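Local coordinates for galactan 1,3-beta-galactosidase (Phanerochaete chrysosporium, PDB 7BYT), which probably hydrolyses beta-1,3-galactan from the chain end, releasing galactose, and carries a separate calcium-containing module that binds galactose, at residues S306-N311 with D420-I425; Y366-V371 with S378-Q383; N345-G350 with S403-I408; T10-N15 with L56-R61. All blocks are in the same frame, centred on the assembly; numbering follows the deposited sequence.

Interaction 1 (S306-N311 with D420-I425). With CA (calcium ion), chain E; GAL (beta-D-galactopyranose), chain G.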
# COMPACT_ATOMS: atom_id res chain seq x y z
N SER A 306 -11.65 -19.87 10.10
CA SER A 306 -10.40 -20.46 9.63
C SER A 306 -10.55 -21.95 9.40
O SER A 306 -11.22 -22.66 10.15
CB SER A 306 -9.30 -20.22 10.65
OG SER A 306 -8.95 -18.85 10.71
N TYR A 307 -9.88 -22.44 8.35
CA TYR A 307 -9.79 -23.86 8.06
C TYR A 307 -8.34 -24.17 7.75
O TYR A 307 -7.77 -23.57 6.83
CB TYR A 307 -10.66 -24.23 6.85
CG TYR A 307 -12.12 -23.91 7.02
CD1 TYR A 307 -12.62 -22.65 6.74
CD2 TYR A 307 -13.01 -24.89 7.47
CE1 TYR A 307 -13.98 -22.35 6.92
CE2 TYR A 307 -14.36 -24.60 7.64
CZ TYR A 307 -14.83 -23.33 7.37
OH TYR A 307 -16.17 -23.04 7.53
N GLU A 308 -7.74 -25.10 8.49
CA GLU A 308 -6.35 -25.46 8.26
C GLU A 308 -6.24 -26.34 7.03
O GLU A 308 -7.00 -27.29 6.86
CB GLU A 308 -5.77 -26.20 9.47
CG GLU A 308 -5.76 -25.41 10.75
CD GLU A 308 -4.73 -24.30 10.78
OE1 GLU A 308 -3.90 -24.17 9.84
OE2 GLU A 308 -4.73 -23.54 11.78
N ALA A 309 -5.28 -26.03 6.16
CA ALA A 309 -5.12 -26.84 4.95
C ALA A 309 -4.75 -28.29 5.29
O ALA A 309 -5.20 -29.22 4.61
CB ALA A 309 -4.08 -26.21 4.03
N GLU A 310 -3.93 -28.48 6.33
CA GLU A 310 -3.46 -29.80 6.73
C GLU A 310 -4.59 -30.68 7.27
O GLU A 310 -4.40 -31.90 7.38
CB GLU A 310 -2.35 -29.67 7.78
CG GLU A 310 -2.74 -28.97 9.06
CD GLU A 310 -2.48 -27.47 9.05
OE1 GLU A 310 -2.51 -26.86 7.96
OE2 GLU A 310 -2.23 -26.90 10.14
N ASN A 311 -5.74 -30.10 7.60
CA ASN A 311 -6.91 -30.87 8.00
C ASN A 311 -7.78 -31.26 6.81
O ASN A 311 -8.77 -31.99 6.98
CB ASN A 311 -7.75 -30.12 9.04
CG ASN A 311 -7.03 -30.00 10.38
OD1 ASN A 311 -6.16 -30.81 10.70
ND2 ASN A 311 -7.39 -29.00 11.17
N ASP A 420 2.86 -23.10 -0.75
CA ASP A 420 2.48 -24.00 0.34
C ASP A 420 1.32 -23.40 1.12
O ASP A 420 1.40 -22.25 1.57
CB ASP A 420 3.68 -24.20 1.26
CG ASP A 420 4.86 -24.81 0.55
OD1 ASP A 420 4.65 -25.64 -0.36
OD2 ASP A 420 6.01 -24.47 0.92
N LEU A 421 0.24 -24.15 1.27
CA LEU A 421 -1.00 -23.60 1.81
C LEU A 421 -1.09 -23.89 3.30
O LEU A 421 -1.10 -25.06 3.71
CB LEU A 421 -2.21 -24.20 1.08
CG LEU A 421 -3.54 -23.50 1.36
CD1 LEU A 421 -3.54 -22.03 0.95
CD2 LEU A 421 -4.68 -24.27 0.67
N ASP A 422 -1.17 -22.83 4.10
CA ASP A 422 -1.22 -22.96 5.55
C ASP A 422 -2.67 -23.14 6.02
O ASP A 422 -2.99 -24.10 6.74
CB ASP A 422 -0.60 -21.69 6.16
CG ASP A 422 -0.64 -21.67 7.67
OD1 ASP A 422 -0.98 -22.70 8.29
OD2 ASP A 422 -0.30 -20.60 8.23
N LYS A 423 -3.53 -22.23 5.61
CA LYS A 423 -4.93 -22.24 6.01
C LYS A 423 -5.66 -21.28 5.09
O LYS A 423 -5.04 -20.54 4.32
CB LYS A 423 -5.09 -21.81 7.48
CG LYS A 423 -4.75 -20.33 7.77
CD LYS A 423 -5.21 -19.97 9.16
CE LYS A 423 -5.18 -18.50 9.44
NZ LYS A 423 -6.01 -18.26 10.67
N ILE A 424 -6.99 -21.28 5.19
CA ILE A 424 -7.81 -20.26 4.56
C ILE A 424 -8.70 -19.66 5.64
O ILE A 424 -8.98 -20.28 6.67
CB ILE A 424 -8.65 -20.81 3.39
CG1 ILE A 424 -9.74 -21.76 3.89
CG2 ILE A 424 -7.74 -21.50 2.37
CD1 ILE A 424 -10.69 -22.23 2.76
N ILE A 425 -9.12 -18.43 5.40
CA ILE A 425 -10.12 -17.77 6.24
C ILE A 425 -11.27 -17.35 5.34
O ILE A 425 -11.07 -16.63 4.36
CB ILE A 425 -9.56 -16.57 7.01
CG1 ILE A 425 -8.30 -16.93 7.82
CG2 ILE A 425 -10.64 -16.04 7.96
CD1 ILE A 425 -7.80 -15.77 8.68
CA CA E . -1.85 -24.71 8.95
C1 GAL G . 9.27 -25.54 -2.03
C2 GAL G . 7.94 -25.88 -1.35
C3 GAL G . 7.47 -27.30 -1.71
C4 GAL G . 7.40 -27.47 -3.23
C5 GAL G . 8.76 -27.07 -3.79
C6 GAL G . 8.83 -27.08 -5.30
O1 GAL G . 9.61 -24.19 -1.79
O2 GAL G . 8.09 -25.80 0.07
O3 GAL G . 6.17 -27.57 -1.16
O4 GAL G . 6.40 -26.60 -3.81
O5 GAL G . 9.12 -25.73 -3.40
O6 GAL G . 10.20 -27.03 -5.74
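Glu308 and Glu310 from one segment and Asp422 from the other turn their carboxylates onto a shared calcium ion. Glu308 offers a single oxygen, OE1, 2.3 Å from the calcium; its chain folds back at chi2 (-73°) and crosses Lys423 near CB. Glu310 instead straddles the calcium, with OE1 and OE2 both at 2.5 Å. Asp422 binds twice, through OD1 and its backbone O, and that carbonyl oxygen also takes the Ala309 N-H (Ala309 N to Asp422 O 3.1 Å), the donor standing above the carbonyl plane. Backbone oxygens of Ser327 and Lys330 complete the metal site. All this lies on an edge of the beta-sandwich of the carbohydrate-binding module: outermost strand 306-308 runs antiparallel to 420-425, which carries a classic beta bulge at Asp422 and Lys423 facing Tyr358. Beyond the calcium, Asp420 grips the galactose with both carboxylate oxygens, OD1 receiving GAL O3 and OD2 receiving GAL O2, each at 2.6 Å. An alanine here removes both acceptors, so that GAL O2 and O3 would probably be left without their mates and the sugar held less firmly. Lys423, the second bulge residue, stretches out beyond CG to give NZ to Ser306 OG (3.0 Å) and makes a cation-pi contact with Tyr358. On the other face Ile424 CG1 meets Tyr307 CB at 4.0 Å, oblique to the ring.

Interaction 2 (Y366-V371 with S378-Q383). With NAG (2-acetamido-2-deoxy-beta-D-glucopyranose), chain B; GAL (beta-D-galactopyranose), chain G.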
# COMPACT_ATOMS: atom_id res chain seq x y z
N TYR A 366 6.48 -14.92 -8.28
CA TYR A 366 5.14 -15.34 -7.91
C TYR A 366 4.93 -16.81 -8.26
O TYR A 366 5.45 -17.31 -9.26
CB TYR A 366 4.11 -14.53 -8.69
CG TYR A 366 3.82 -13.14 -8.16
CD1 TYR A 366 4.80 -12.38 -7.53
CD2 TYR A 366 2.55 -12.59 -8.31
CE1 TYR A 366 4.52 -11.10 -7.07
CE2 TYR A 366 2.26 -11.33 -7.85
CZ TYR A 366 3.25 -10.59 -7.23
OH TYR A 366 2.96 -9.32 -6.77
N ARG A 367 4.16 -17.49 -7.43
CA ARG A 367 3.51 -18.73 -7.80
C ARG A 367 2.03 -18.43 -8.00
O ARG A 367 1.61 -17.27 -8.01
CB ARG A 367 3.78 -19.79 -6.73
CG ARG A 367 5.24 -20.23 -6.63
CD ARG A 367 5.38 -21.37 -5.64
NE ARG A 367 6.77 -21.78 -5.49
CZ ARG A 367 7.16 -22.93 -4.95
NH1 ARG A 367 6.27 -23.81 -4.52
NH2 ARG A 367 8.46 -23.21 -4.85
N ASN A 368 1.23 -19.47 -8.16
CA ASN A 368 -0.22 -19.30 -8.21
C ASN A 368 -0.83 -20.65 -7.92
O ASN A 368 -0.15 -21.68 -7.94
CB ASN A 368 -0.69 -18.77 -9.58
CG ASN A 368 0.09 -19.37 -10.69
OD1 ASN A 368 -0.00 -20.57 -10.95
ND2 ASN A 368 0.90 -18.56 -11.35
N VAL A 369 -2.14 -20.65 -7.66
CA VAL A 369 -2.85 -21.88 -7.31
C VAL A 369 -4.22 -21.88 -7.98
O VAL A 369 -4.91 -20.85 -8.00
CB VAL A 369 -2.96 -22.07 -5.77
CG1 VAL A 369 -3.83 -20.99 -5.10
CG2 VAL A 369 -3.44 -23.48 -5.45
N THR A 370 -4.60 -23.02 -8.52
CA THR A 370 -5.96 -23.16 -9.04
C THR A 370 -6.92 -23.44 -7.89
O THR A 370 -6.58 -24.12 -6.91
CB THR A 370 -6.05 -24.30 -10.06
OG1 THR A 370 -5.72 -25.53 -9.41
CG2 THR A 370 -5.11 -24.05 -11.23
N VAL A 371 -8.14 -22.93 -8.02
CA VAL A 371 -9.16 -23.06 -6.99
C VAL A 371 -10.47 -23.44 -7.67
O VAL A 371 -10.90 -22.75 -8.61
CB VAL A 371 -9.34 -21.75 -6.20
CG1 VAL A 371 -10.38 -21.94 -5.10
CG2 VAL A 371 -8.01 -21.30 -5.59
N SER A 378 -12.45 -23.88 -12.70
CA SER A 378 -11.30 -23.42 -11.94
C SER A 378 -11.05 -21.93 -12.16
O SER A 378 -11.25 -21.40 -13.25
CB SER A 378 -10.08 -24.20 -12.46
OG SER A 378 -8.92 -23.92 -11.72
N VAL A 379 -10.59 -21.25 -11.10
CA VAL A 379 -9.98 -19.92 -11.19
C VAL A 379 -8.52 -20.04 -10.75
O VAL A 379 -8.12 -21.01 -10.11
CB VAL A 379 -10.70 -18.85 -10.35
CG1 VAL A 379 -12.14 -18.70 -10.79
CG2 VAL A 379 -10.61 -19.19 -8.86
N LEU A 380 -7.73 -19.03 -11.10
CA LEU A 380 -6.31 -19.00 -10.79
C LEU A 380 -6.02 -17.83 -9.85
O LEU A 380 -6.41 -16.69 -10.14
CB LEU A 380 -5.48 -18.87 -12.07
CG LEU A 380 -3.97 -19.00 -11.89
CD1 LEU A 380 -3.62 -20.38 -11.37
CD2 LEU A 380 -3.27 -18.73 -13.22
N VAL A 381 -5.34 -18.11 -8.74
CA VAL A 381 -5.05 -17.10 -7.72
C VAL A 381 -3.54 -16.88 -7.65
O VAL A 381 -2.78 -17.83 -7.42
CB VAL A 381 -5.58 -17.52 -6.34
CG1 VAL A 381 -5.28 -16.45 -5.31
CG2 VAL A 381 -7.08 -17.82 -6.40
N ASP A 382 -3.11 -15.63 -7.79
CA ASP A 382 -1.70 -15.29 -7.68
C ASP A 382 -1.22 -15.44 -6.24
O ASP A 382 -1.93 -15.09 -5.29
CB ASP A 382 -1.48 -13.82 -8.04
CG ASP A 382 -1.60 -13.54 -9.51
OD1 ASP A 382 -1.16 -14.37 -10.33
OD2 ASP A 382 -2.14 -12.46 -9.85
N GLN A 383 0.01 -15.92 -6.08
CA GLN A 383 0.63 -16.09 -4.77
C GLN A 383 2.00 -15.43 -4.80
O GLN A 383 3.00 -16.07 -5.17
CB GLN A 383 0.69 -17.56 -4.39
CG GLN A 383 -0.69 -18.19 -4.19
CD GLN A 383 -0.62 -19.68 -3.98
OE1 GLN A 383 -0.02 -20.40 -4.77
NE2 GLN A 383 -1.22 -20.15 -2.89
C1 NAG B . 1.77 -19.06 -12.36
C2 NAG B . 2.04 -18.08 -13.49
C3 NAG B . 3.13 -18.62 -14.41
C4 NAG B . 4.37 -19.01 -13.61
C5 NAG B . 3.99 -19.93 -12.45
C6 NAG B . 5.14 -20.22 -11.52
C7 NAG B . 0.31 -16.58 -14.37
C8 NAG B . -0.97 -16.48 -15.14
N2 NAG B . 0.81 -17.81 -14.23
O3 NAG B . 3.45 -17.61 -15.36
O4 NAG B . 5.29 -19.73 -14.42
O5 NAG B . 2.97 -19.31 -11.66
O6 NAG B . 4.72 -21.06 -10.45
O7 NAG B . 0.88 -15.59 -13.92
C1 GAL G . 9.27 -25.54 -2.03
C2 GAL G . 7.94 -25.88 -1.35
C3 GAL G . 7.47 -27.30 -1.71
C4 GAL G . 7.40 -27.47 -3.23
C5 GAL G . 8.76 -27.07 -3.79
C6 GAL G . 8.83 -27.08 -5.30
O1 GAL G . 9.61 -24.19 -1.79
O2 GAL G . 8.09 -25.80 0.07
O3 GAL G . 6.17 -27.57 -1.16
O4 GAL G . 6.40 -26.60 -3.81
O5 GAL G . 9.12 -25.73 -3.40
O6 GAL G . 10.20 -27.03 -5.74
O HOH W 1 1.14 -15.81 -10.64
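Val371 and Val381 meet methyl to methyl, CG2 to CG2 at 3.7 Å, while Val369 CG1 lies 4.1 Å from Val381 CB and Val379 CG2 packs on Val371 CB. On this same face the Gln383 side chain crosses Val369, its CD 3.6 Å from Val369 CG1, and OE1 reaches on to the backbone N of Ala419. Backbone bonds between hydrogen-bonded pairs 367-383, 369-381 and 371-379 zip the hairpin together. The opposite face carries Asn368, whose ND2 is joined covalently to C1 of an N-acetylglucosamine and whose OD1 accepts from Asn416. Asn368 CB lies 3.1 Å from Val381 O. Leu380 flanks the glycan, CD2 touching its acetyl methyl C8 at 3.7 Å. At the polar end Arg367, extended from CG to NE, presents its guanidinium to the galactose: NH1 donates edge-on and in plane to GAL O4 (2.9 Å), NH2 to GAL O5 (3.0 Å, 170°), and NE is salt-bridged to Asp363. Strand 379-383 is the outermost of its sheet, beside 367-373; Leu357 of the facing sheet packs on Val369 and Val381, with Val395 and Val397 also on Val381, while Val371 meets Ile408 and Phe410 of neighbouring strand 405-410.

Interaction 3 (N345-G350 with S403-I408)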
# COMPACT_ATOMS: atom_id res chain seq x y z
N ASN A 345 -16.59 -29.10 4.24
CA ASN A 345 -17.45 -28.61 5.31
C ASN A 345 -17.24 -27.12 5.58
O ASN A 345 -17.22 -26.67 6.73
CB ASN A 345 -17.29 -29.44 6.58
CG ASN A 345 -17.78 -30.86 6.40
OD1 ASN A 345 -17.05 -31.81 6.67
ND2 ASN A 345 -19.01 -31.00 5.93
N VAL A 346 -17.07 -26.35 4.51
CA VAL A 346 -16.96 -24.90 4.62
C VAL A 346 -18.38 -24.35 4.60
O VAL A 346 -19.03 -24.34 3.55
CB VAL A 346 -16.10 -24.31 3.50
CG1 VAL A 346 -16.15 -22.79 3.53
CG2 VAL A 346 -14.66 -24.80 3.62
N GLN A 347 -18.88 -23.92 5.75
CA GLN A 347 -20.26 -23.47 5.85
C GLN A 347 -20.35 -22.01 5.43
O GLN A 347 -19.45 -21.21 5.71
CB GLN A 347 -20.76 -23.66 7.28
CG GLN A 347 -22.15 -23.07 7.57
CD GLN A 347 -23.28 -23.75 6.80
OE1 GLN A 347 -23.14 -24.88 6.33
NE2 GLN A 347 -24.40 -23.05 6.67
N SER A 348 -21.42 -21.66 4.73
CA SER A 348 -21.56 -20.30 4.24
C SER A 348 -23.03 -20.00 4.01
O SER A 348 -23.83 -20.90 3.74
CB SER A 348 -20.81 -20.12 2.92
OG SER A 348 -20.88 -18.78 2.46
N ASN A 349 -23.38 -18.71 4.09
CA ASN A 349 -24.68 -18.28 3.60
C ASN A 349 -24.70 -18.09 2.08
O ASN A 349 -25.75 -17.77 1.52
CB ASN A 349 -25.20 -17.04 4.35
CG ASN A 349 -24.31 -15.83 4.19
OD1 ASN A 349 -23.50 -15.75 3.28
ND2 ASN A 349 -24.47 -14.86 5.09
N GLY A 350 -23.57 -18.33 1.42
CA GLY A 350 -23.56 -18.36 -0.03
C GLY A 350 -23.35 -17.00 -0.66
O GLY A 350 -23.24 -15.96 0.00
N SER A 403 -25.03 -21.64 -0.48
CA SER A 403 -25.68 -21.59 0.82
C SER A 403 -25.72 -22.99 1.41
O SER A 403 -26.41 -23.87 0.89
CB SER A 403 -27.09 -21.04 0.66
OG SER A 403 -27.82 -21.14 1.88
N GLY A 404 -24.98 -23.21 2.50
CA GLY A 404 -24.84 -24.52 3.10
C GLY A 404 -23.38 -24.93 3.17
O GLY A 404 -22.51 -24.10 3.45
N GLU A 405 -23.12 -26.20 2.90
CA GLU A 405 -21.77 -26.72 2.97
C GLU A 405 -21.07 -26.60 1.62
O GLU A 405 -21.69 -26.71 0.56
CB GLU A 405 -21.75 -28.17 3.46
CG GLU A 405 -22.29 -28.37 4.89
CD GLU A 405 -21.38 -27.80 5.98
OE1 GLU A 405 -20.33 -27.21 5.66
OE2 GLU A 405 -21.72 -27.95 7.17
N ASN A 406 -19.77 -26.36 1.68
CA ASN A 406 -18.95 -26.14 0.50
C ASN A 406 -17.67 -26.93 0.62
O ASN A 406 -17.18 -27.21 1.72
CB ASN A 406 -18.57 -24.66 0.36
CG ASN A 406 -19.75 -23.79 0.05
OD1 ASN A 406 -20.04 -23.52 -1.12
ND2 ASN A 406 -20.46 -23.35 1.08
N SER A 407 -17.12 -27.29 -0.54
CA SER A 407 -15.83 -27.93 -0.66
C SER A 407 -14.99 -27.09 -1.60
O SER A 407 -15.50 -26.60 -2.62
CB SER A 407 -16.03 -29.33 -1.26
OG SER A 407 -14.82 -30.06 -1.34
N ILE A 408 -13.72 -26.88 -1.26
CA ILE A 408 -12.83 -26.07 -2.09
C ILE A 408 -11.57 -26.88 -2.35
O ILE A 408 -10.91 -27.32 -1.39
CB ILE A 408 -12.48 -24.73 -1.43
CG1 ILE A 408 -13.76 -24.00 -0.99
CG2 ILE A 408 -11.68 -23.88 -2.39
CD1 ILE A 408 -13.49 -22.70 -0.22
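Ser403 rests its CB 3.6 Å from Asn349 O, where the chain turns a corner after strand 392-402. Gly404 follows, pairing with Ser348 through two backbone bonds, the straighter running from Gly404 N to Ser348 O (2.9 Å, 172°); a CB at its backbone angles would jam against the carbonyl O of Ser403, which calls for glycine. Ser348 in turn uses OG to accept from Gly350 N, an ST turn that shapes the end of segment 345-350. Glu405 folds at chi2 (-70°), bringing Glu405 OE1 to 3.1 Å from Asn345 C, its carboxylate almost perpendicular to the Asn345 amide. Asn406 holds both backbone polar atoms of Val346: its O accepts from Val346 N in the carbonyl plane, on a lone pair, while ND2 reaches Val346 O at 3.0 Å with that oxygen in the amide plane; the backbone N adds a weak bond to the same oxygen. OD1 of Asn406 is held by Asn402 and Asn374, which fixes the amide's rotation. Val346 CB packs on Asn406 CB at 4.0 Å. Ile408 packs on Ile424. Strands 339-350 and 405-410 are inner neighbours in one sheet, and the Ser403-Gly404 corner passes the chain between two sheets, as in CBM6-type beta-sandwiches.

Interaction 4 (T10-N15 with L56-R61). With NAG (2-acetamido-2-deoxy-beta-D-glucopyranose), chain D.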
# COMPACT_ATOMS: atom_id res chain seq x y z
N THR A 10 -11.03 -1.95 -8.69
CA THR A 10 -11.58 -1.28 -9.86
C THR A 10 -12.44 -0.12 -9.40
O THR A 10 -12.96 -0.11 -8.29
CB THR A 10 -12.43 -2.24 -10.73
OG1 THR A 10 -13.43 -2.87 -9.91
CG2 THR A 10 -11.55 -3.32 -11.39
N ASP A 11 -12.58 0.87 -10.28
CA ASP A 11 -13.36 2.07 -10.00
C ASP A 11 -14.84 1.83 -10.35
O ASP A 11 -15.24 0.72 -10.72
CB ASP A 11 -12.73 3.30 -10.65
CG ASP A 11 -12.66 3.21 -12.17
OD1 ASP A 11 -13.46 2.48 -12.79
OD2 ASP A 11 -11.80 3.90 -12.76
N THR A 12 -15.66 2.89 -10.23
CA THR A 12 -17.09 2.76 -10.50
C THR A 12 -17.38 2.43 -11.96
O THR A 12 -18.46 1.93 -12.27
CB THR A 12 -17.87 4.02 -10.10
OG1 THR A 12 -17.30 5.17 -10.73
CG2 THR A 12 -17.85 4.22 -8.61
N ALA A 13 -16.44 2.71 -12.85
CA ALA A 13 -16.58 2.36 -14.26
C ALA A 13 -16.11 0.95 -14.56
O ALA A 13 -16.20 0.51 -15.71
CB ALA A 13 -15.83 3.37 -15.13
N GLY A 14 -15.62 0.23 -13.55
CA GLY A 14 -15.11 -1.11 -13.74
C GLY A 14 -13.68 -1.19 -14.22
O GLY A 14 -13.24 -2.26 -14.64
N ASN A 15 -12.93 -0.09 -14.18
CA ASN A 15 -11.58 -0.07 -14.70
C ASN A 15 -10.58 -0.18 -13.56
O ASN A 15 -10.81 0.33 -12.46
CB ASN A 15 -11.32 1.23 -15.46
CG ASN A 15 -12.32 1.47 -16.58
OD1 ASN A 15 -12.69 0.55 -17.32
ND2 ASN A 15 -12.78 2.70 -16.69
N LEU A 56 -13.91 5.22 1.25
CA LEU A 56 -12.59 4.60 1.06
C LEU A 56 -12.65 3.26 0.35
O LEU A 56 -11.65 2.53 0.34
CB LEU A 56 -11.80 4.51 2.38
CG LEU A 56 -11.40 5.86 2.97
CD1 LEU A 56 -10.81 5.70 4.38
CD2 LEU A 56 -10.40 6.55 2.05
N VAL A 57 -13.77 2.92 -0.29
CA VAL A 57 -13.92 1.64 -0.99
C VAL A 57 -14.38 1.83 -2.43
O VAL A 57 -13.85 1.20 -3.36
CB VAL A 57 -14.89 0.70 -0.25
CG1 VAL A 57 -15.06 -0.58 -1.04
CG2 VAL A 57 -14.39 0.40 1.16
N ASN A 58 -15.39 2.68 -2.63
CA ASN A 58 -16.07 2.84 -3.91
C ASN A 58 -15.53 4.12 -4.56
O ASN A 58 -15.98 5.22 -4.24
CB ASN A 58 -17.57 2.92 -3.63
CG ASN A 58 -18.40 3.30 -4.83
OD1 ASN A 58 -18.10 2.94 -5.97
ND2 ASN A 58 -19.50 4.03 -4.57
N TRP A 59 -14.58 3.96 -5.47
CA TRP A 59 -13.81 5.08 -6.02
C TRP A 59 -14.31 5.45 -7.41
O TRP A 59 -14.46 4.58 -8.27
CB TRP A 59 -12.32 4.72 -6.11
CG TRP A 59 -11.73 4.53 -4.77
CD1 TRP A 59 -11.53 3.35 -4.10
CD2 TRP A 59 -11.27 5.56 -3.89
NE1 TRP A 59 -10.99 3.58 -2.87
CE2 TRP A 59 -10.81 4.93 -2.72
CE3 TRP A 59 -11.21 6.96 -3.99
CZ2 TRP A 59 -10.28 5.66 -1.64
CZ3 TRP A 59 -10.69 7.67 -2.92
CH2 TRP A 59 -10.23 7.02 -1.76
N SER A 60 -14.56 6.74 -7.62
CA SER A 60 -14.94 7.28 -8.92
C SER A 60 -13.74 7.98 -9.53
O SER A 60 -13.18 8.90 -8.92
CB SER A 60 -16.07 8.29 -8.75
OG SER A 60 -17.26 7.67 -8.28
N ARG A 61 -13.35 7.59 -10.74
CA ARG A 61 -12.24 8.25 -11.39
C ARG A 61 -12.68 9.60 -11.94
O ARG A 61 -13.69 9.70 -12.66
CB ARG A 61 -11.64 7.40 -12.51
CG ARG A 61 -10.30 7.95 -12.94
CD ARG A 61 -9.53 7.11 -13.90
NE ARG A 61 -8.20 7.69 -14.10
CZ ARG A 61 -7.16 7.03 -14.59
NH1 ARG A 61 -7.28 5.76 -14.94
NH2 ARG A 61 -6.00 7.67 -14.75
C1 NAG D . -20.48 4.53 -5.50
C2 NAG D . -21.89 4.29 -4.94
C3 NAG D . -22.94 4.87 -5.88
C4 NAG D . -22.64 6.32 -6.20
C5 NAG D . -21.22 6.45 -6.74
C6 NAG D . -20.81 7.87 -7.05
C7 NAG D . -22.56 2.38 -3.55
C8 NAG D . -22.74 0.89 -3.49
N2 NAG D . -22.12 2.87 -4.71
O3 NAG D . -24.23 4.76 -5.28
O4 NAG D . -23.56 6.82 -7.17
O5 NAG D . -20.30 5.94 -5.77
O6 NAG D . -20.98 8.73 -5.93
O7 NAG D . -22.81 3.10 -2.59
O HOH W 2 -14.11 1.26 -6.30
O HOH W 3 -9.19 3.62 -13.24
O HOH W 4 -14.95 5.64 -12.15
O HOH W 5 -19.07 7.29 -10.46
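Thr12 and Asp11, in a type I beta turn from Asp11 to Gly14, lean on Asn58-Arg61 at the outer edge of one blade of the beta-propeller expected of family 43, where strand 60-61 is outermost. The contact is small and largely water-mediated. One direct hydrogen bond crosses it, from Thr12 N to Trp59 O (2.9 Å), the donor nearly along the C=O axis. Thr12 CG2 lies beside Asn58 OD1, the two side chains crossing at about a right angle. Asn58 ND2 carries an N-acetylglucosamine, so Thr12 sits beside the root of the glycan. Asp11, its CG lodged between the backbone N and the carbonyl carbon (chi1 62°), turns OD1 toward the end of its own loop, where Asn15 N, just past the turn, meets it from above the carboxylate plane at 3.0 Å. OD2 lies 3.5 Å from Arg61 CB and reaches Arg61 NH1, weakly, through a water; NH2 of that arginine forms salt bridges with Asp37 and Asp64 instead. An alanine in place of Asp11 takes away the acceptor of Asn15 N, and the turn would probably be freer to shift, the water toward Arg61 NH1 losing its carboxylate partner. Another water accepts from Trp59 N and donates to Thr10 O and Val57 O. At the outer rim a further water lies 2.8 Å from Thr12 OG1 and 2.9 Å from Ser60 OG.

Interactions 1, 2 and 3 all belong to the carbohydrate-binding module. Interactions 1 and 2 do not touch, their nearest atoms being about 5 Å apart, yet they meet at one galactose, held by Asp420 from interaction 1 and Arg367 from interaction 2, with Tyr334 as a further partner. Interaction 3 links the two: Tyr307 OH packs 3.5 Å from Val346 CA, and Val371 CG1 lies 3.6 Å from Ile408 CG2. It is itself remote from the calcium, about 14 Å from the Val346 side chain. Interaction 4 stands apart in the propeller, about 13 Å from interaction 2 and about 17 Å from interactions 1 and 3 at their nearest atoms, away from the annotated sugar-binding sites.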